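Local coordinates for protein intracellular serine protease (Bacillus licheniformis, PDB 4ZOQ) that probably acts as a subtilisin-like serine endopeptidase of the S8 family, cutting peptide bonds in lanthipeptide precursors, at residues L17-Y22 with L263-G268. Numbering follows the deposited sequence.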
ATOM      1  N   LEU B  17      10.922  26.872   6.906  1.00 41.79           N
ATOM      2  CA  LEU B  17      11.469  26.112   8.013  1.00 44.51           C
ATOM      3  C   LEU B  17      10.360  25.668   9.002  1.00 44.33           C
ATOM      4  O   LEU B  17      10.502  24.659   9.699  1.00 48.07           O
ATOM      5  CB  LEU B  17      12.523  26.965   8.716  1.00 42.58           C
ATOM      6  CG  LEU B  17      13.487  26.315   9.686  1.00 54.74           C
ATOM      7  CD1 LEU B  17      14.634  25.707   8.863  1.00 47.81           C
ATOM      8  CD2 LEU B  17      14.006  27.348  10.676  1.00 56.21           C
ATOM      9  N   GLU B  18       9.220  26.352   8.981  1.00 38.71           N
ATOM     10  CA  GLU B  18       8.135  26.056   9.915  1.00 41.89           C
ATOM     11  C   GLU B  18       7.345  24.793   9.553  1.00 41.44           C
ATOM     12  O   GLU B  18       6.687  24.198  10.406  1.00 41.01           O
ATOM     13  CB  GLU B  18       7.182  27.271   9.947  1.00 44.37           C
ATOM     14  CG  GLU B  18       5.742  27.056  10.483  1.00 47.23           C
ATOM     15  CD  GLU B  18       5.663  26.580  11.926  1.00 64.35           C
ATOM     16  OE1 GLU B  18       6.604  26.851  12.713  1.00 67.96           O
ATOM     17  OE2 GLU B  18       4.643  25.935  12.270  1.00 58.55           O
ATOM     18  N   LEU B  19       7.529  24.297   8.339  1.00 37.90           N
ATOM     19  CA  LEU B  19       6.828  23.092   7.929  1.00 39.02           C
ATOM     20  C   LEU B  19       7.383  21.841   8.627  1.00 37.98           C
ATOM     21  O   LEU B  19       6.760  20.789   8.602  1.00 31.71           O
ATOM     22  CB  LEU B  19       6.891  22.933   6.422  1.00 37.53           C
ATOM     23  CG  LEU B  19       6.201  24.063   5.662  1.00 38.48           C
ATOM     24  CD1 LEU B  19       6.148  23.711   4.188  1.00 38.19           C
ATOM     25  CD2 LEU B  19       4.822  24.364   6.217  1.00 38.54           C
ATOM     26  N   LYS B  20       8.568  21.951   9.226  1.00 37.78           N
ATOM     27  CA  LYS B  20       9.141  20.827   9.964  1.00 33.77           C
ATOM     28  C   LYS B  20       8.249  20.408  11.123  1.00 34.32           C
ATOM     29  O   LYS B  20       8.249  19.250  11.526  1.00 32.68           O
ATOM     30  CB  LYS B  20      10.537  21.174  10.482  1.00 34.52           C
ATOM     31  CG  LYS B  20      11.553  21.383   9.361  1.00 40.95           C
ATOM     32  CD  LYS B  20      12.940  21.763   9.882  1.00 47.28           C
ATOM     33  CE  LYS B  20      13.923  21.852   8.713  1.00 57.80           C
ATOM     34  NZ  LYS B  20      15.232  22.439   9.101  1.00 60.79           N
ATOM     35  N   GLU B  21       7.450  21.332  11.637  1.00 36.85           N
ATOM     36  CA  GLU B  21       6.549  20.983  12.730  1.00 37.66           C
ATOM     37  C   GLU B  21       5.564  19.853  12.364  1.00 33.89           C
ATOM     38  O   GLU B  21       5.173  19.069  13.218  1.00 35.62           O
ATOM     39  CB  GLU B  21       5.766  22.218  13.178  1.00 41.65           C
ATOM     40  CG  GLU B  21       6.578  23.147  14.021  1.00 50.83           C
ATOM     41  CD  GLU B  21       7.127  22.450  15.240  1.00 57.19           C
ATOM     42  OE1 GLU B  21       6.331  21.798  15.971  1.00 60.11           O
ATOM     43  OE2 GLU B  21       8.358  22.535  15.443  1.00 59.54           O
ATOM     44  N   TYR B  22       5.149  19.811  11.101  1.00 32.80           N
ATOM     45  CA  TYR B  22       4.149  18.859  10.620  1.00 31.81           C
ATOM     46  C   TYR B  22       4.789  17.554  10.155  1.00 30.45           C
ATOM     47  O   TYR B  22       4.094  16.600   9.775  1.00 29.54           O
ATOM     48  CB  TYR B  22       3.345  19.486   9.465  1.00 35.23           C
ATOM     49  CG  TYR B  22       2.787  20.864   9.797  1.00 34.83           C
ATOM     50  CD1 TYR B  22       1.794  21.028  10.760  1.00 36.24           C
ATOM     51  CD2 TYR B  22       3.249  21.989   9.138  1.00 33.21           C
ATOM     52  CE1 TYR B  22       1.298  22.276  11.064  1.00 37.03           C
ATOM     53  CE2 TYR B  22       2.751  23.234   9.421  1.00 36.11           C
ATOM     54  CZ  TYR B  22       1.784  23.383  10.386  1.00 41.06           C
ATOM     55  OH  TYR B  22       1.304  24.651  10.664  1.00 46.49           O
ATOM     56  N   LEU B 263      -2.590  27.770   7.019  1.00 43.65           N
ATOM     57  CA  LEU B 263      -1.333  27.522   7.734  1.00 42.74           C
ATOM     58  C   LEU B 263      -0.118  27.840   6.855  1.00 40.47           C
ATOM     59  O   LEU B 263       1.023  27.530   7.211  1.00 38.29           O
ATOM     60  CB  LEU B 263      -1.276  26.074   8.252  1.00 42.75           C
ATOM     61  CG  LEU B 263      -2.292  25.700   9.346  1.00 44.11           C
ATOM     62  CD1 LEU B 263      -2.270  24.197   9.674  1.00 38.51           C
ATOM     63  CD2 LEU B 263      -2.067  26.538  10.615  1.00 40.70           C
ATOM     64  N   ASN B 264      -0.390  28.448   5.699  1.00 42.32           N
ATOM     65  CA  ASN B 264       0.625  28.809   4.701  1.00 39.32           C
ATOM     66  C   ASN B 264       1.462  27.655   4.188  1.00 39.87           C
ATOM     67  O   ASN B 264       2.636  27.812   3.862  1.00 38.72           O
ATOM     68  CB  ASN B 264       1.537  29.880   5.280  1.00 41.12           C
ATOM     69  CG  ASN B 264       0.777  31.139   5.619  1.00 45.30           C
ATOM     70  OD1 ASN B 264       0.761  31.584   6.767  1.00 51.59           O
ATOM     71  ND2 ASN B 264       0.128  31.720   4.615  1.00 43.26           N
ATOM     72  N   ILE B 265       0.823  26.503   4.066  1.00 39.49           N
ATOM     73  CA  ILE B 265       1.432  25.375   3.411  1.00 38.36           C
ATOM     74  C   ILE B 265       1.331  25.590   1.917  1.00 34.21           C
ATOM     75  O   ILE B 265       0.229  25.549   1.371  1.00 33.93           O
ATOM     76  CB  ILE B 265       0.711  24.053   3.750  1.00 38.40           C
ATOM     77  CG1 ILE B 265       0.291  23.992   5.228  1.00 39.46           C
ATOM     78  CG2 ILE B 265       1.514  22.869   3.221  1.00 32.17           C
ATOM     79  CD1 ILE B 265       1.356  23.522   6.187  1.00 39.24           C
ATOM     80  N   PRO B 266       2.472  25.731   1.235  1.00 35.36           N
ATOM     81  CA  PRO B 266       2.443  25.993  -0.208  1.00 40.59           C
ATOM     82  C   PRO B 266       1.986  24.749  -0.969  1.00 42.91           C
ATOM     83  O   PRO B 266       1.964  23.660  -0.393  1.00 40.55           O
ATOM     84  CB  PRO B 266       3.898  26.340  -0.527  1.00 37.70           C
ATOM     85  CG  PRO B 266       4.659  25.581   0.452  1.00 40.44           C
ATOM     86  CD  PRO B 266       3.843  25.532   1.722  1.00 36.88           C
ATOM     87  N   LYS B 267       1.600  24.898  -2.230  1.00 42.71           N
ATOM     88  CA  LYS B 267       1.205  23.738  -3.003  1.00 40.44           C
ATOM     89  C   LYS B 267       2.339  22.749  -3.145  1.00 42.13           C
ATOM     90  O   LYS B 267       3.504  23.125  -3.105  1.00 37.81           O
ATOM     91  CB  LYS B 267       0.667  24.123  -4.368  1.00 47.30           C
ATOM     92  CG  LYS B 267      -0.736  24.732  -4.305  1.00 55.32           C
ATOM     93  CD  LYS B 267      -1.169  25.205  -5.704  1.00 60.16           C
ATOM     94  CE  LYS B 267      -0.989  26.700  -5.897  1.00 64.28           C
ATOM     95  NZ  LYS B 267      -1.304  27.060  -7.312  1.00 69.61           N
ATOM     96  N   GLY B 268       1.987  21.467  -3.245  1.00 43.35           N
ATOM     97  CA  GLY B 268       2.989  20.423  -3.243  1.00 38.16           C
ATOM     98  C   GLY B 268       2.991  19.688  -1.916  1.00 37.97           C
ATOM     99  O   GLY B 268       3.680  18.676  -1.777  1.00 37.05           O
TER
HETATM  100  O   HOH W   1       2.250  27.154   9.804  1.00 51.98           O
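L19 and Y22, three residues apart on a 3-10 turn that precedes helix 24-30, close over I265, whose backbone N takes part in the Schellman motif that ends helix 258-262. The motif is evidenced by N264, the C-prime residue, whose positive phi of 57° turns the chain, and by the bond from I265 N back to a carbonyl of that helix. In this subtilase the contact joins the N-terminal region to the loop leading into strand 269-272, away from the predicted catalytic triad. I265 CD1 fills the corner between its two partners, lying 3.5 Å from Y22 CE2 and 3.6 Å from L19 CD2. That L19 methyl also meets the Y22 ring at its edge, in the ring plane. L271 of the following strand touches both Y22 and L263. On the L263 side, CD1 lies 3.7 Å from Y22 OH, the aliphatic branch crossing the phenol at a slant. The only polar link is indirect: a water in the ring plane, 2.8 Å from Y22 OH, donates to L263 O at 2.9 Å. Replacing Y22 by an alanine would probably leave I265 CD1 and the L263 side chain facing a gap and deprive the bridging water of its hydroxyl partner. In L19, chi1 of -63° sets CG beside the backbone N; from there the methyls diverge, CD2 to I265 and CD1 to ring carbon CD of P266 at 3.8 Å.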